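Local coordinates for hypothetical Membrane Spanning Protein (Bacillus cereus, PDB 2FB5) that probably catalyses the magnesium-dependent condensation of two ATP molecules into cyclic di-AMP and is probably needed for efficient spore formation, at residues F79-A83 / L118-E124; R167-A171 / V184-E188. One frame throughout, in Å; residues are numbered along the deposited sequence.

In the fold
Both contacts belong to the DisA-type nucleotide-binding domain and pack helices about one mixed arrangement of strands. Contact 1 comes first along the chain and closes before contact 2 opens. It joins helix 77-90, which leads into strand 94-98, to helix 120-126, which follows the edge strand 112-117. Contact 2 sets helix 166-175 against the end of strand 181-185, which runs antiparallel beside 94-98. Their centres are about 17 Å apart and their nearest atoms about 6 Å, so they do not touch. Strand 94-98 relates them: helix 77-90 precedes it, and V184 and A171 both meet its L95. Contact 1 is helix packing, whereas contact 2 includes residues of the family's RHR signature.

Contact 1 of 2, residues F79-A83 / L118-E124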
# COMPACT_ATOMS: atom_id res chain seq x y z
N PHE A 79 11.14 2.19 22.64
CA PHE A 79 11.09 1.93 24.08
C PHE A 79 11.17 0.43 24.37
O PHE A 79 11.87 -0.00 25.29
CB PHE A 79 9.78 2.47 24.65
CG PHE A 79 9.74 3.96 24.85
CD1 PHE A 79 10.79 4.79 24.46
CD2 PHE A 79 8.62 4.54 25.46
CE1 PHE A 79 10.74 6.18 24.65
CE2 PHE A 79 8.54 5.92 25.69
CZ PHE A 79 9.62 6.75 25.28
N ILE A 80 10.43 -0.36 23.60
CA ILE A 80 10.45 -1.82 23.71
C ILE A 80 11.88 -2.33 23.40
O ILE A 80 12.42 -3.12 24.16
CB ILE A 80 9.39 -2.48 22.79
CG1 ILE A 80 7.98 -2.03 23.19
CG2 ILE A 80 9.51 -4.01 22.82
CD1 ILE A 80 6.83 -2.47 22.22
N THR A 81 12.47 -1.84 22.31
CA THR A 81 13.84 -2.23 21.91
C THR A 81 14.86 -1.88 23.02
O THR A 81 15.69 -2.71 23.38
CB THR A 81 14.23 -1.55 20.57
OG1 THR A 81 13.36 -2.01 19.53
CG2 THR A 81 15.67 -1.88 20.17
N THR A 82 14.77 -0.67 23.56
CA THR A 82 15.64 -0.28 24.67
C THR A 82 15.51 -1.24 25.87
O THR A 82 16.52 -1.72 26.41
CB THR A 82 15.36 1.15 25.11
OG1 THR A 82 15.62 2.03 24.02
CG2 THR A 82 16.21 1.54 26.30
N ALA A 83 14.28 -1.51 26.28
CA ALA A 83 14.04 -2.42 27.40
C ALA A 83 14.64 -3.80 27.12
O ALA A 83 15.33 -4.36 27.97
CB ALA A 83 12.54 -2.52 27.70
N LEU A 118 3.45 2.84 28.53
CA LEU A 118 4.60 1.98 28.26
C LEU A 118 5.86 2.81 28.27
O LEU A 118 5.97 3.77 27.49
CB LEU A 118 4.47 1.29 26.91
CG LEU A 118 5.53 0.25 26.51
CD1 LEU A 118 4.97 -0.64 25.44
CD2 LEU A 118 6.84 0.88 26.02
N THR A 119 6.80 2.46 29.15
CA THR A 119 8.13 3.08 29.15
C THR A 119 9.12 1.94 29.31
O THR A 119 8.75 0.86 29.77
CB THR A 119 8.38 4.03 30.32
OG1 THR A 119 8.18 3.34 31.56
CG2 THR A 119 7.50 5.28 30.25
N ALA A 120 10.37 2.16 28.92
CA ALA A 120 11.40 1.17 29.15
C ALA A 120 11.64 0.87 30.65
O ALA A 120 11.63 -0.30 31.03
CB ALA A 120 12.71 1.53 28.42
N PRO A 121 11.81 1.90 31.52
CA PRO A 121 11.93 1.54 32.95
C PRO A 121 10.81 0.62 33.47
O PRO A 121 11.07 -0.29 34.25
CB PRO A 121 11.90 2.89 33.65
CG PRO A 121 12.53 3.85 32.65
CD PRO A 121 11.99 3.35 31.31
N LEU A 122 9.56 0.84 33.05
CA LEU A 122 8.49 -0.00 33.56
C LEU A 122 8.59 -1.45 33.06
O LEU A 122 8.40 -2.42 33.82
CB LEU A 122 7.11 0.61 33.27
CG LEU A 122 5.90 -0.24 33.68
CD1 LEU A 122 5.93 -0.60 35.17
CD2 LEU A 122 4.60 0.50 33.35
N LEU A 123 8.91 -1.63 31.78
CA LEU A 123 9.08 -2.98 31.24
C LEU A 123 10.22 -3.69 31.98
O LEU A 123 10.13 -4.87 32.31
CB LEU A 123 9.37 -2.95 29.74
CG LEU A 123 8.22 -2.58 28.79
CD1 LEU A 123 8.77 -2.27 27.40
CD2 LEU A 123 7.22 -3.73 28.73
N GLU A 124 11.31 -2.95 32.22
CA GLU A 124 12.47 -3.54 32.88
C GLU A 124 12.18 -3.90 34.34
O GLU A 124 12.66 -4.90 34.85
CB GLU A 124 13.69 -2.63 32.78
CG GLU A 124 14.21 -2.43 31.35
CD GLU A 124 15.23 -1.30 31.28
OE1 GLU A 124 16.03 -1.19 32.23
OE2 GLU A 124 15.26 -0.55 30.29
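F79 reaches from helix 77-90 across the start of helix 120-126, and its side chain can be traced outward atom by atom. F79 CB rests on the methyl CD2 of L118 at 3.6 Å. From there CG lies anti to the carbonyl carbon (chi1 -78°), which swings the ring along the turn that leads into the second helix. F79 CD2 comes to 3.4 Å from L118 O, and F79 CE2 follows at 3.8 Å from the same oxygen. This oxygen is near the ring plane, so a C-H edge, not the pi face, is turned to the carbonyl. The backbone at T119 and A120 is met obliquely.

The other methyl of L118 serves I80: L118 CD1 lies 4.0 Å from I80 CG1, the two side chains crossing at about a right angle. One turn on, small residues permit close approach. A120 CB sits 3.6 Å from F79 O, the carbonyl that also accepts the helical bond from A83 N, and A83 CB packs 3.8 Å from L123 CD1. No hydrogen bond spans the two segments; the side-chain packing is mostly apolar, with the carbonyls of F79 and L118 and the E124 carboxylate as its polar atoms. E124 passes beside A83; its OE2 is hydrogen-bonded to H86 ND1 and its OE1 forms a salt bridge with R90, both further along helix 77-90. T119 N-caps the second helix, T119 OG1 accepting from L122 N at 3.2 Å.

The short axes approach to 8.6 Å at a crossing angle of -44°, an oblique crossing of two short helix segments. L118 touches I145 and V140, while L123 touches I145 and V138, so these two leucines, from the 118-124 side, carry the contact down onto strands 144-150 and 137-141.

Contact 2 of 2, residues R167-A171 / V184-E188; sequences RHRAA and VVSEE
V184 presents its two methyls to different residues of helix 166-175. With CG1 anti to the backbone N (chi1 -173°), V184 CG1 stands over one face of the H168 imidazole, 3.6 Å from the ring centroid and 15° off the ring normal, a CH-pi contact. The other methyl, V184 CG2, presses on A171 CB at 3.5 Å, closer than carbons usually pack. S186 CB borders the H168 ring at its edge, in plane, so face and rim are both contacted, from the strand end and the loop that follows it.

The polar part lies at R167. Its chain passes the strand with R167 CD 3.8 Å from V185 O, bends at chi3, and brings R167 NH1 to E187 OE2 at 3.1 Å. The N-H points almost straight at the oxygen (167°) and E187 OE2 lies in the guanidinium plane, yet OE2 is met from well above the carboxylate plane, the two flat groups standing nearly perpendicular. This is a single-bond salt bridge, not a bidentate one. A water accepts from R167 NH1 at 3.2 Å and, weakly, from E187 N.

Behind this shell, V184 and A171 both touch L95 of strand 94-98, and V184 bonds through its backbone to S193. S186 OG is held by T189 N, and R169 reaches T155 O.

R167, H168 and R169 match the RHR motif of diadenylate cyclases, probably linked to nucleotide binding. One N-H meeting OE2 well out of the carboxylate plane, at an exposed glutamate, implies a modest charge pairing, probably less firm than a two-bond bridge, while packing by V184 and S186 sets the H168 ring.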
# COMPACT_ATOMS: atom_id res chain seq x y z
N ARG A 167 9.13 -20.05 28.38
CA ARG A 167 9.02 -18.71 27.80
C ARG A 167 8.95 -18.77 26.28
O ARG A 167 8.08 -18.16 25.66
CB ARG A 167 10.21 -17.84 28.18
CG ARG A 167 9.92 -16.78 29.19
CD ARG A 167 11.14 -15.94 29.47
NE ARG A 167 11.13 -15.53 30.87
CZ ARG A 167 11.79 -16.17 31.83
NH1 ARG A 167 12.54 -17.22 31.53
NH2 ARG A 167 11.71 -15.74 33.07
N HIS A 168 9.89 -19.50 25.69
CA HIS A 168 9.97 -19.61 24.25
C HIS A 168 8.78 -20.38 23.69
O HIS A 168 8.23 -20.02 22.66
CB HIS A 168 11.29 -20.25 23.83
CG HIS A 168 12.49 -19.42 24.19
ND1 HIS A 168 13.08 -18.54 23.30
CD2 HIS A 168 13.19 -19.32 25.34
CE1 HIS A 168 14.10 -17.94 23.89
NE2 HIS A 168 14.18 -18.40 25.13
N ARG A 169 8.39 -21.45 24.38
CA ARG A 169 7.23 -22.23 23.95
C ARG A 169 5.92 -21.46 24.03
O ARG A 169 5.01 -21.72 23.25
CB ARG A 169 7.12 -23.52 24.76
CG ARG A 169 8.26 -24.50 24.55
CD ARG A 169 8.08 -25.72 25.48
NE ARG A 169 6.82 -26.42 25.18
CZ ARG A 169 6.11 -27.14 26.07
NH1 ARG A 169 6.53 -27.26 27.33
NH2 ARG A 169 4.98 -27.72 25.69
N ALA A 170 5.82 -20.53 24.97
CA ALA A 170 4.61 -19.69 25.12
C ALA A 170 4.52 -18.66 24.00
O ALA A 170 3.44 -18.38 23.48
CB ALA A 170 4.61 -19.00 26.48
N ALA A 171 5.68 -18.10 23.64
CA ALA A 171 5.78 -17.18 22.53
C ALA A 171 5.36 -17.87 21.23
O ALA A 171 4.51 -17.36 20.49
CB ALA A 171 7.20 -16.65 22.41
N VAL A 184 11.03 -12.41 23.15
CA VAL A 184 11.54 -13.21 24.26
C VAL A 184 12.99 -12.80 24.55
O VAL A 184 13.76 -12.56 23.63
CB VAL A 184 11.51 -14.74 23.95
CG1 VAL A 184 11.89 -15.55 25.17
CG2 VAL A 184 10.13 -15.17 23.48
N VAL A 185 13.33 -12.70 25.84
CA VAL A 185 14.73 -12.64 26.30
C VAL A 185 14.93 -13.90 27.13
O VAL A 185 14.15 -14.20 28.03
CB VAL A 185 15.06 -11.38 27.16
CG1 VAL A 185 16.55 -11.35 27.54
CG2 VAL A 185 14.68 -10.10 26.43
N SER A 186 15.95 -14.68 26.77
CA SER A 186 16.29 -15.87 27.55
C SER A 186 16.98 -15.50 28.85
O SER A 186 17.94 -14.73 28.85
CB SER A 186 17.19 -16.81 26.73
OG SER A 186 17.73 -17.81 27.57
N GLU A 187 16.50 -16.05 29.96
CA GLU A 187 17.16 -15.88 31.26
C GLU A 187 18.49 -16.64 31.36
O GLU A 187 19.34 -16.31 32.18
CB GLU A 187 16.23 -16.27 32.40
CG GLU A 187 15.78 -17.73 32.40
CD GLU A 187 14.88 -18.07 33.58
OE1 GLU A 187 14.93 -17.36 34.60
OE2 GLU A 187 14.14 -19.07 33.49
N GLU A 188 18.66 -17.67 30.52
CA GLU A 188 19.89 -18.46 30.50
C GLU A 188 21.05 -17.77 29.79
O GLU A 188 22.16 -17.74 30.31
CB GLU A 188 19.63 -19.81 29.83
CG GLU A 188 18.47 -20.59 30.41
CD GLU A 188 18.37 -21.99 29.84
OE1 GLU A 188 17.53 -22.77 30.34
OE2 GLU A 188 19.13 -22.31 28.90
O HOH W 1 14.36 -18.44 29.18